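PDB 4IT1: putative glucarate dehydratase from Pseudomonas fluorescens, which probably catalyses the magnesium-dependent dehydration of D-glucarate to 5-dehydro-4-deoxy-D-glucarate, as a member of the mandelate racemase/muconate lactonizing enzyme family. Local coordinates for residues Gly45-Phe50 / Arg426-Gln431; Ala175-Ser180 / Gln433-Asp438; Arg36-Leu41 / Tyr372-Pro377. All coordinates share one frame; numbering follows the deposited sequence.

Overall arrangement
Contacts 1 and 3 hold the same element, the loop joining strand 25-36 to strand 50-60: residues 36-41 rest on the barrel-domain loop 372-377, and residues 45-50 on the start of helix 428-433. Contact 2 joins 175-180 to the chain just beyond that helix. Contact 3 is buried, and its middle is a proline, a leucine and a tryptophan, with an ion pair at its less buried end. Contact 1 is partly buried and mostly polar, with Arg426 and His47 bonding a bound tartrate. Contact 2 is a small surface contact built on one tyrosine. His177 links all three: its ring packs against the backbone of His47 and Pro49 and bonds to Asp37 O.

Contact 1. Residues Gly45-Phe50 / Arg426-Gln431; sequences GIHEPF and RDDVRQ. With TLA (L(+)-tartaric acid), chain F.
Glu48 OE2 accepts from the backbone N of Asp427 at 2.8 Å, nearly straight at 174°, the donor standing above the carboxylate plane. In the enolase superfamily fold the loop after the first strand of the capping domain folds over the barrel mouth; residues 45-50 lie in this loop, and 426-431 lead into helix 428-433. A glutamate suits the place because its extended chain reaches the peptide just ahead of the helix, where Asp427 is the N-cap, its OD1 accepting from Arg430 N. Arg426 grips Asp428 side-on, NE to OD1 and NH2 to OD2, which fixes the guanidinium; Asn42 also bonds OD2. Arg426 NH2 also donates to O2 of the bound tartrate at 2.8 Å, while His47 NE2 donates to tartrate O41 at 2.9 Å. Asp37 holds His47 ND1, so both ring nitrogens are tied and the imidazole cannot easily turn. Further out, Ile46 N gives a weak bond to Asp428 O, and a side chain at Gly45 would collide with that oxygen. Gln431 CG, anti to the backbone N (chi1 -171°), lies 3.7 Å from Ile46 CG2. Gln431 NE2 donates to a water 3.1 Å away, which in turn donates to His47 O.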
loop_
_atom_site.group_PDB
_atom_site.type_symbol
_atom_site.label_atom_id
_atom_site.label_comp_id
_atom_site.label_asym_id
_atom_site.label_seq_id
_atom_site.Cartn_x
_atom_site.Cartn_y
_atom_site.Cartn_z
ATOM N N GLY A 45 -24.616 -25.493 2.296
ATOM C CA GLY A 45 -25.654 -26.269 1.628
ATOM C C GLY A 45 -25.313 -26.612 0.192
ATOM O O GLY A 45 -24.450 -27.460 -0.058
ATOM N N ILE A 46 -25.994 -25.951 -0.746
ATOM C CA ILE A 46 -25.847 -26.238 -2.171
ATOM C C ILE A 46 -26.242 -25.039 -3.017
ATOM O O ILE A 46 -27.176 -24.306 -2.684
ATOM C CB ILE A 46 -26.681 -27.465 -2.617
ATOM C CG1 ILE A 46 -26.270 -27.902 -4.036
ATOM C CG2 ILE A 46 -28.176 -27.161 -2.547
ATOM C CD1 ILE A 46 -26.730 -29.286 -4.432
ATOM N N HIS A 47 -25.525 -24.865 -4.122
ATOM C CA HIS A 47 -25.778 -23.780 -5.053
ATOM C C HIS A 47 -27.161 -23.871 -5.685
ATOM O O HIS A 47 -27.706 -24.964 -5.892
ATOM C CB HIS A 47 -24.711 -23.771 -6.149
ATOM C CG HIS A 47 -23.402 -23.188 -5.719
ATOM N ND1 HIS A 47 -22.737 -22.229 -6.455
ATOM C CD2 HIS A 47 -22.635 -23.421 -4.625
ATOM C CE1 HIS A 47 -21.614 -21.906 -5.839
ATOM N NE2 HIS A 47 -21.530 -22.612 -4.726
ATOM N N GLU A 48 -27.713 -22.701 -5.975
ATOM C CA GLU A 48 -28.927 -22.566 -6.759
ATOM C C GLU A 48 -28.596 -22.760 -8.248
ATOM O O GLU A 48 -27.460 -22.515 -8.666
ATOM C CB GLU A 48 -29.515 -21.180 -6.512
ATOM C CG GLU A 48 -30.182 -21.059 -5.151
ATOM C CD GLU A 48 -30.235 -19.633 -4.659
ATOM O OE1 GLU A 48 -31.303 -19.005 -4.793
ATOM O OE2 GLU A 48 -29.209 -19.137 -4.146
ATOM N N PRO A 49 -29.583 -23.198 -9.057
ATOM C CA PRO A 49 -29.330 -23.369 -10.494
ATOM C C PRO A 49 -28.875 -22.084 -11.190
ATOM O O PRO A 49 -28.386 -22.145 -12.322
ATOM C CB PRO A 49 -30.683 -23.839 -11.041
ATOM C CG PRO A 49 -31.683 -23.410 -10.018
ATOM C CD PRO A 49 -30.971 -23.544 -8.707
ATOM N N PHE A 50 -29.026 -20.940 -10.520
ATOM C CA PHE A 50 -28.480 -19.680 -11.034
ATOM C C PHE A 50 -27.658 -18.949 -9.986
ATOM O O PHE A 50 -27.801 -19.195 -8.789
ATOM C CB PHE A 50 -29.579 -18.784 -11.614
ATOM C CG PHE A 50 -30.353 -19.442 -12.720
ATOM C CD1 PHE A 50 -29.897 -19.384 -14.035
ATOM C CD2 PHE A 50 -31.519 -20.155 -12.445
ATOM C CE1 PHE A 50 -30.599 -20.010 -15.057
ATOM C CE2 PHE A 50 -32.226 -20.783 -13.463
ATOM C CZ PHE A 50 -31.765 -20.710 -14.772
ATOM N N ARG A 426 -28.499 -14.707 -3.045
ATOM C CA ARG A 426 -28.062 -16.103 -2.949
ATOM C C ARG A 426 -28.444 -16.717 -1.599
ATOM O O ARG A 426 -28.346 -16.052 -0.569
ATOM C CB ARG A 426 -26.550 -16.182 -3.153
ATOM C CG ARG A 426 -25.931 -17.535 -2.859
ATOM C CD ARG A 426 -24.422 -17.405 -2.959
ATOM N NE ARG A 426 -23.727 -18.654 -2.684
ATOM C CZ ARG A 426 -22.405 -18.770 -2.655
ATOM N NH1 ARG A 426 -21.640 -17.705 -2.870
ATOM N NH2 ARG A 426 -21.849 -19.946 -2.403
ATOM N N ASP A 427 -28.868 -17.984 -1.623
ATOM C CA ASP A 427 -29.216 -18.724 -0.419
ATOM C C ASP A 427 -28.985 -20.215 -0.550
ATOM O O ASP A 427 -29.918 -20.983 -0.813
ATOM C CB ASP A 427 -30.670 -18.478 -0.018
ATOM C CG ASP A 427 -30.923 -18.744 1.474
ATOM O OD1 ASP A 427 -30.263 -19.635 2.069
ATOM O OD2 ASP A 427 -31.792 -18.055 2.049
ATOM N N ASP A 428 -27.747 -20.635 -0.323
ATOM C CA ASP A 428 -27.416 -22.052 -0.375
ATOM C C ASP A 428 -28.178 -22.841 0.695
ATOM O O ASP A 428 -28.406 -24.051 0.549
ATOM C CB ASP A 428 -25.908 -22.266 -0.217
ATOM C CG ASP A 428 -25.082 -21.544 -1.276
ATOM O OD1 ASP A 428 -25.578 -20.577 -1.906
ATOM O OD2 ASP A 428 -23.906 -21.938 -1.457
ATOM N N VAL A 429 -28.560 -22.152 1.772
ATOM C CA VAL A 429 -29.229 -22.796 2.901
ATOM C C VAL A 429 -30.684 -23.117 2.555
ATOM O O VAL A 429 -31.109 -24.264 2.705
ATOM C CB VAL A 429 -29.160 -21.954 4.201
ATOM C CG1 VAL A 429 -29.715 -22.750 5.373
ATOM C CG2 VAL A 429 -27.736 -21.512 4.494
ATOM N N ARG A 430 -31.442 -22.114 2.102
ATOM C CA ARG A 430 -32.797 -22.376 1.605
ATOM C C ARG A 430 -32.762 -23.443 0.514
ATOM O O ARG A 430 -33.543 -24.401 0.537
ATOM C CB ARG A 430 -33.462 -21.107 1.074
ATOM C CG ARG A 430 -34.962 -21.284 0.857
ATOM C CD ARG A 430 -35.734 -19.965 0.853
ATOM N NE ARG A 430 -35.618 -19.191 2.102
ATOM C CZ ARG A 430 -36.020 -19.604 3.306
ATOM N NH1 ARG A 430 -35.867 -18.814 4.356
ATOM N NH2 ARG A 430 -36.551 -20.811 3.475
ATOM N N GLN A 431 -31.825 -23.287 -0.420
ATOM C CA GLN A 431 -31.715 -24.207 -1.540
ATOM C C GLN A 431 -31.522 -25.635 -1.066
ATOM O O GLN A 431 -32.191 -26.536 -1.562
ATOM C CB GLN A 431 -30.597 -23.774 -2.497
ATOM C CG GLN A 431 -30.543 -24.554 -3.809
ATOM C CD GLN A 431 -31.812 -24.429 -4.646
ATOM O OE1 GLN A 431 -32.475 -23.386 -4.666
ATOM N NE2 GLN A 431 -32.149 -25.500 -5.349
HETATM O O1 TLA F . -15.955 -19.484 -0.583
HETATM O O11 TLA F . -17.670 -19.545 0.727
HETATM C C1 TLA F . -17.158 -19.637 -0.392
HETATM C C2 TLA F . -18.013 -19.966 -1.556
HETATM O O2 TLA F . -19.340 -19.725 -1.181
HETATM C C3 TLA F . -17.878 -21.439 -1.834
HETATM O O3 TLA F . -18.155 -22.138 -0.637
HETATM C C4 TLA F . -18.913 -21.822 -2.826
HETATM O O4 TLA F . -19.104 -21.066 -3.773
HETATM O O41 TLA F . -19.560 -22.836 -2.623
HETATM O O HOH W 1 -29.700 -27.255 -6.216
#

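Contact 2. Residues Ala175-Ser180 / Gln433-Asp438; sequences AQHVDS and QRYKPD
Gln176 is the first residue to come near Tyr435, its backbone O lying 4.1 Å from the phenol OH; its own side chain curls against the next residue, NE2 making a weak bond to His177 O. At His177 the CA packs 3.6 Å from Tyr435 OH. The imidazole suits this spot because it has a polar atom on two sides: NE2 bonds to Asp37 O, and ND1 meets a water at 2.8 Å that lies in the plane of the ring. The same water sits in the plane of the Tyr435 ring beside OH, although its distance there is too short to be trusted. Val178 carries the main bond. Its backbone N donates to Tyr435 OH at 3.0 Å and 173°, so the long, rigid tyrosine satisfies a peptide N-H of a loop that has no regular strand to pair with. Val178 CB also packs obliquely against the tyrosine, 3.7 Å from Tyr435 CE2. With chi1 at 79°, CG1 is placed between the backbone N and the carbonyl carbon, and meets Arg434 NH1 at the edge of the guanidinium, 3.7 Å away. Tyr435 also meets the ring of Tyr174, and Ile46 CG2 touches its CE1. The contact thus joins the loop between strand 163-170 and helix 193-207 to the C-terminal tail just past helix 428-433, on the protein surface.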
loop_
_atom_site.group_PDB
_atom_site.type_symbol
_atom_site.label_atom_id
_atom_site.label_comp_id
_atom_site.label_asym_id
_atom_site.label_seq_id
_atom_site.Cartn_x
_atom_site.Cartn_y
_atom_site.Cartn_z
ATOM N N ALA A 175 -25.794 -34.864 -9.472
ATOM C CA ALA A 175 -25.904 -34.985 -10.922
ATOM C C ALA A 175 -26.719 -33.836 -11.520
ATOM O O ALA A 175 -26.398 -33.327 -12.593
ATOM C CB ALA A 175 -26.514 -36.329 -11.295
ATOM N N GLN A 176 -27.760 -33.418 -10.807
ATOM C CA GLN A 176 -28.670 -32.389 -11.305
ATOM C C GLN A 176 -29.336 -31.602 -10.181
ATOM O O GLN A 176 -29.506 -32.107 -9.065
ATOM C CB GLN A 176 -29.757 -33.023 -12.185
ATOM C CG GLN A 176 -30.494 -34.178 -11.520
ATOM C CD GLN A 176 -31.758 -34.586 -12.255
ATOM O OE1 GLN A 176 -31.886 -35.729 -12.694
ATOM N NE2 GLN A 176 -32.704 -33.656 -12.384
ATOM N N HIS A 177 -29.713 -30.367 -10.497
ATOM C CA HIS A 177 -30.601 -29.574 -9.659
ATOM C C HIS A 177 -31.981 -30.230 -9.568
ATOM O O HIS A 177 -32.527 -30.694 -10.576
ATOM C CB HIS A 177 -30.751 -28.167 -10.232
ATOM C CG HIS A 177 -29.509 -27.337 -10.135
ATOM N ND1 HIS A 177 -29.047 -26.822 -8.942
ATOM C CD2 HIS A 177 -28.642 -26.915 -11.085
ATOM C CE1 HIS A 177 -27.946 -26.126 -9.161
ATOM N NE2 HIS A 177 -27.679 -26.167 -10.453
ATOM N N VAL A 178 -32.529 -30.274 -8.355
ATOM C CA VAL A 178 -33.914 -30.688 -8.127
ATOM C C VAL A 178 -34.850 -29.818 -8.973
ATOM O O VAL A 178 -34.641 -28.600 -9.087
ATOM C CB VAL A 178 -34.282 -30.603 -6.621
ATOM C CG1 VAL A 178 -34.579 -29.164 -6.192
ATOM C CG2 VAL A 178 -35.443 -31.531 -6.288
ATOM N N ASP A 179 -35.858 -30.449 -9.580
ATOM C CA ASP A 179 -36.801 -29.759 -10.476
ATOM C C ASP A 179 -36.094 -28.678 -11.294
ATOM O O ASP A 179 -36.430 -27.491 -11.206
ATOM C CB ASP A 179 -37.977 -29.167 -9.684
ATOM C CG ASP A 179 -38.722 -30.215 -8.860
ATOM O OD1 ASP A 179 -38.529 -31.432 -9.083
ATOM O OD2 ASP A 179 -39.504 -29.812 -7.975
ATOM N N SER A 180 -35.104 -29.115 -12.074
ATOM C CA SER A 180 -34.222 -28.224 -12.828
ATOM C C SER A 180 -34.952 -27.544 -13.985
ATOM O O SER A 180 -35.718 -28.203 -14.698
ATOM C CB SER A 180 -33.019 -29.007 -13.359
ATOM O OG SER A 180 -32.054 -28.142 -13.938
ATOM N N GLN A 433 -32.593 -26.849 1.575
ATOM C CA GLN A 433 -33.813 -27.261 2.278
ATOM C C GLN A 433 -34.805 -27.973 1.348
ATOM O O GLN A 433 -35.692 -28.688 1.810
ATOM C CB GLN A 433 -34.458 -26.081 3.035
ATOM C CG GLN A 433 -33.817 -25.838 4.401
ATOM C CD GLN A 433 -34.184 -24.514 5.063
ATOM O OE1 GLN A 433 -34.939 -23.703 4.526
ATOM N NE2 GLN A 433 -33.622 -24.286 6.246
ATOM N N ARG A 434 -34.621 -27.806 0.040
ATOM C CA ARG A 434 -35.457 -28.489 -0.950
ATOM C C ARG A 434 -35.112 -29.971 -1.094
ATOM O O ARG A 434 -35.935 -30.761 -1.562
ATOM C CB ARG A 434 -35.405 -27.769 -2.291
ATOM C CG ARG A 434 -35.935 -26.342 -2.247
ATOM C CD ARG A 434 -35.198 -25.482 -3.249
ATOM N NE ARG A 434 -36.084 -24.573 -3.971
ATOM C CZ ARG A 434 -36.613 -24.823 -5.169
ATOM N NH1 ARG A 434 -36.357 -25.964 -5.801
ATOM N NH2 ARG A 434 -37.409 -23.926 -5.740
ATOM N N TYR A 435 -33.913 -30.353 -0.667
ATOM C CA TYR A 435 -33.486 -31.759 -0.708
ATOM C C TYR A 435 -33.629 -32.389 0.666
ATOM O O TYR A 435 -34.020 -33.551 0.795
ATOM C CB TYR A 435 -32.021 -31.888 -1.152
ATOM C CG TYR A 435 -31.671 -31.236 -2.473
ATOM C CD1 TYR A 435 -31.476 -29.855 -2.566
ATOM C CD2 TYR A 435 -31.502 -32.005 -3.630
ATOM C CE1 TYR A 435 -31.146 -29.255 -3.771
ATOM C CE2 TYR A 435 -31.174 -31.413 -4.843
ATOM C CZ TYR A 435 -30.993 -30.043 -4.908
ATOM O OH TYR A 435 -30.659 -29.457 -6.111
ATOM N N LYS A 436 -33.265 -31.623 1.693
ATOM C CA LYS A 436 -33.330 -32.101 3.066
ATOM C C LYS A 436 -34.134 -31.061 3.834
ATOM O O LYS A 436 -33.606 -30.002 4.183
ATOM C CB LYS A 436 -31.926 -32.281 3.660
ATOM C CG LYS A 436 -30.913 -32.946 2.731
ATOM C CD LYS A 436 -29.578 -33.217 3.415
ATOM C CE LYS A 436 -28.477 -33.417 2.381
ATOM N NZ LYS A 436 -27.310 -34.181 2.908
ATOM N N PRO A 437 -35.427 -31.346 4.077
ATOM C CA PRO A 437 -36.321 -30.336 4.663
ATOM C C PRO A 437 -35.863 -29.859 6.048
ATOM O O PRO A 437 -36.035 -28.686 6.363
ATOM C CB PRO A 437 -37.682 -31.049 4.727
ATOM C CG PRO A 437 -37.353 -32.509 4.706
ATOM C CD PRO A 437 -36.111 -32.637 3.863
ATOM N N ASP A 438 -35.252 -30.751 6.830
ATOM C CA ASP A 438 -34.743 -30.426 8.173
ATOM C C ASP A 438 -33.348 -29.750 8.232
ATOM O O ASP A 438 -32.734 -29.703 9.301
ATOM C CB ASP A 438 -34.732 -31.684 9.044
ATOM C CG ASP A 438 -36.117 -32.340 9.168
ATOM O OD1 ASP A 438 -37.111 -31.647 9.510
ATOM O OD2 ASP A 438 -36.207 -33.569 8.937
HETATM O O HOH W 1 -29.700 -27.255 -6.216
#

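Contact 3. Residues Arg36-Leu41 / Tyr372-Pro377; sequences RDPPLL and YPWQEP
Arg36 meets Glu376 through the far end of its side chain. From CB, the chain leaves with CG anti to the carbonyl carbon and runs on until a bend at chi3 (-58°) swings the guanidinium round over the glutamate. NE lies 4.1 Å from Glu376 CG, CZ is nearer at 3.7 Å, and NH2 is nearest at 3.3 Å, so the methylene lies over one face of the guanidinium, toward its rim. Arg36 NH2 also forms a salt bridge with Glu376 OE2 at 3.6 Å, the two planes only 19° apart, while NH1 pairs with Glu379. A leucine in place of Arg36 would probably leave Glu376 and Glu379 without their shared positive partner and take away the flat group lying against the Glu376 methylene. Deeper in, the contact turns apolar: Pro38 CG packs 3.7 Å from Trp374 CE3, and Leu40 CD2 makes a CH-pi contact 3.8 Å from the centroid of the six-membered ring, 11° off its normal. A tryptophan suits this place, its broad ring taking both residues while NE1 bonds to Tyr169 O. As in the enolase superfamily, a capping-domain loop, between strands 25-36 and 50-60, meets a barrel-domain loop, between helix 348-360 and strand 393-395, with Trp374 also against Met203 of helix 193-207.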
loop_
_atom_site.group_PDB
_atom_site.type_symbol
_atom_site.label_atom_id
_atom_site.label_comp_id
_atom_site.label_asym_id
_atom_site.label_seq_id
_atom_site.Cartn_x
_atom_site.Cartn_y
_atom_site.Cartn_z
ATOM N N ARG A 36 -25.996 -19.915 -15.419
ATOM C CA ARG A 36 -26.207 -21.272 -14.930
ATOM C C ARG A 36 -25.096 -21.646 -13.954
ATOM O O ARG A 36 -23.911 -21.385 -14.201
ATOM C CB ARG A 36 -26.301 -22.282 -16.083
ATOM C CG ARG A 36 -27.267 -21.865 -17.190
ATOM C CD ARG A 36 -27.833 -23.041 -17.983
ATOM N NE ARG A 36 -26.831 -23.896 -18.625
ATOM C CZ ARG A 36 -26.088 -23.551 -19.677
ATOM N NH1 ARG A 36 -26.191 -22.341 -20.217
ATOM N NH2 ARG A 36 -25.222 -24.420 -20.183
ATOM N N ASP A 37 -25.499 -22.215 -12.825
ATOM C CA ASP A 37 -24.563 -22.647 -11.816
ATOM C C ASP A 37 -24.873 -24.106 -11.527
ATOM O O ASP A 37 -26.029 -24.464 -11.309
ATOM C CB ASP A 37 -24.720 -21.796 -10.552
ATOM C CG ASP A 37 -23.386 -21.375 -9.945
ATOM O OD1 ASP A 37 -22.361 -21.368 -10.664
ATOM O OD2 ASP A 37 -23.365 -21.029 -8.744
ATOM N N PRO A 38 -23.845 -24.960 -11.526
ATOM C CA PRO A 38 -24.051 -26.368 -11.200
ATOM C C PRO A 38 -24.548 -26.584 -9.762
ATOM O O PRO A 38 -24.411 -25.687 -8.916
ATOM C CB PRO A 38 -22.653 -26.989 -11.370
ATOM C CG PRO A 38 -21.796 -25.937 -11.990
ATOM C CD PRO A 38 -22.420 -24.620 -11.671
ATOM N N PRO A 39 -25.128 -27.770 -9.486
ATOM C CA PRO A 39 -25.508 -28.154 -8.122
ATOM C C PRO A 39 -24.290 -28.389 -7.228
ATOM O O PRO A 39 -24.106 -29.495 -6.696
ATOM C CB PRO A 39 -26.292 -29.460 -8.334
ATOM C CG PRO A 39 -25.792 -29.999 -9.645
ATOM C CD PRO A 39 -25.564 -28.773 -10.477
ATOM N N LEU A 40 -23.471 -27.351 -7.061
ATOM C CA LEU A 40 -22.239 -27.459 -6.271
ATOM C C LEU A 40 -22.517 -27.465 -4.764
ATOM O O LEU A 40 -23.165 -26.561 -4.239
ATOM C CB LEU A 40 -21.261 -26.337 -6.647
ATOM C CG LEU A 40 -20.911 -26.228 -8.143
ATOM C CD1 LEU A 40 -20.052 -25.007 -8.438
ATOM C CD2 LEU A 40 -20.245 -27.508 -8.650
ATOM N N LEU A 41 -22.027 -28.500 -4.087
ATOM C CA LEU A 41 -22.193 -28.669 -2.648
ATOM C C LEU A 41 -21.111 -27.943 -1.856
ATOM O O LEU A 41 -19.942 -27.931 -2.257
ATOM C CB LEU A 41 -22.141 -30.152 -2.288
ATOM C CG LEU A 41 -23.317 -31.054 -2.660
ATOM C CD1 LEU A 41 -22.950 -32.508 -2.402
ATOM C CD2 LEU A 41 -24.561 -30.673 -1.872
ATOM N N TYR A 372 -13.758 -20.352 -12.660
ATOM C CA TYR A 372 -13.930 -20.246 -14.118
ATOM C C TYR A 372 -14.234 -21.525 -14.906
ATOM O O TYR A 372 -15.059 -21.485 -15.814
ATOM C CB TYR A 372 -12.732 -19.523 -14.724
ATOM C CG TYR A 372 -13.071 -18.626 -15.885
ATOM C CD1 TYR A 372 -13.877 -17.494 -15.712
ATOM C CD2 TYR A 372 -12.561 -18.887 -17.159
ATOM C CE1 TYR A 372 -14.178 -16.662 -16.780
ATOM C CE2 TYR A 372 -12.851 -18.060 -18.232
ATOM C CZ TYR A 372 -13.657 -16.954 -18.043
ATOM O OH TYR A 372 -13.935 -16.142 -19.118
ATOM N N PRO A 373 -13.570 -22.655 -14.576
ATOM C CA PRO A 373 -13.968 -23.942 -15.157
ATOM C C PRO A 373 -15.460 -24.299 -15.045
ATOM O O PRO A 373 -15.957 -25.116 -15.833
ATOM C CB PRO A 373 -13.137 -24.970 -14.365
ATOM C CG PRO A 373 -12.111 -24.196 -13.609
ATOM C CD PRO A 373 -12.229 -22.744 -13.975
ATOM N N TRP A 374 -16.158 -23.707 -14.077
ATOM C CA TRP A 374 -17.567 -24.042 -13.834
ATOM C C TRP A 374 -18.516 -23.249 -14.709
ATOM O O TRP A 374 -19.583 -23.749 -15.070
ATOM C CB TRP A 374 -17.924 -23.880 -12.353
ATOM C CG TRP A 374 -17.176 -24.845 -11.509
ATOM C CD1 TRP A 374 -16.126 -24.569 -10.687
ATOM C CD2 TRP A 374 -17.383 -26.263 -11.438
ATOM N NE1 TRP A 374 -15.677 -25.725 -10.081
ATOM C CE2 TRP A 374 -16.434 -26.778 -10.524
ATOM C CE3 TRP A 374 -18.289 -27.144 -12.042
ATOM C CZ2 TRP A 374 -16.362 -28.146 -10.200
ATOM C CZ3 TRP A 374 -18.217 -28.503 -11.719
ATOM C CH2 TRP A 374 -17.253 -28.989 -10.813
ATOM N N GLN A 375 -18.123 -22.018 -15.040
ATOM C CA GLN A 375 -18.926 -21.155 -15.902
ATOM C C GLN A 375 -19.108 -21.779 -17.282
ATOM O O GLN A 375 -18.151 -22.279 -17.883
ATOM C CB GLN A 375 -18.326 -19.748 -15.987
ATOM C CG GLN A 375 -18.983 -18.735 -15.058
ATOM C CD GLN A 375 -19.205 -19.259 -13.646
ATOM O OE1 GLN A 375 -20.325 -19.618 -13.275
ATOM N NE2 GLN A 375 -18.138 -19.320 -12.856
ATOM N N GLU A 376 -20.351 -21.768 -17.756
ATOM C CA GLU A 376 -20.717 -22.458 -18.987
ATOM C C GLU A 376 -20.171 -21.757 -20.231
ATOM O O GLU A 376 -20.202 -20.523 -20.312
ATOM C CB GLU A 376 -22.238 -22.657 -19.069
ATOM C CG GLU A 376 -22.784 -23.687 -18.080
ATOM C CD GLU A 376 -22.467 -25.134 -18.450
ATOM O OE1 GLU A 376 -22.863 -26.045 -17.693
ATOM O OE2 GLU A 376 -21.827 -25.379 -19.495
ATOM N N PRO A 377 -19.658 -22.549 -21.197
ATOM C CA PRO A 377 -19.049 -22.070 -22.440
ATOM C C PRO A 377 -19.791 -20.914 -23.114
ATOM O O PRO A 377 -19.152 -20.015 -23.653
ATOM C CB PRO A 377 -19.084 -23.310 -23.336
ATOM C CG PRO A 377 -18.940 -24.448 -22.388
ATOM C CD PRO A 377 -19.574 -24.022 -21.091
#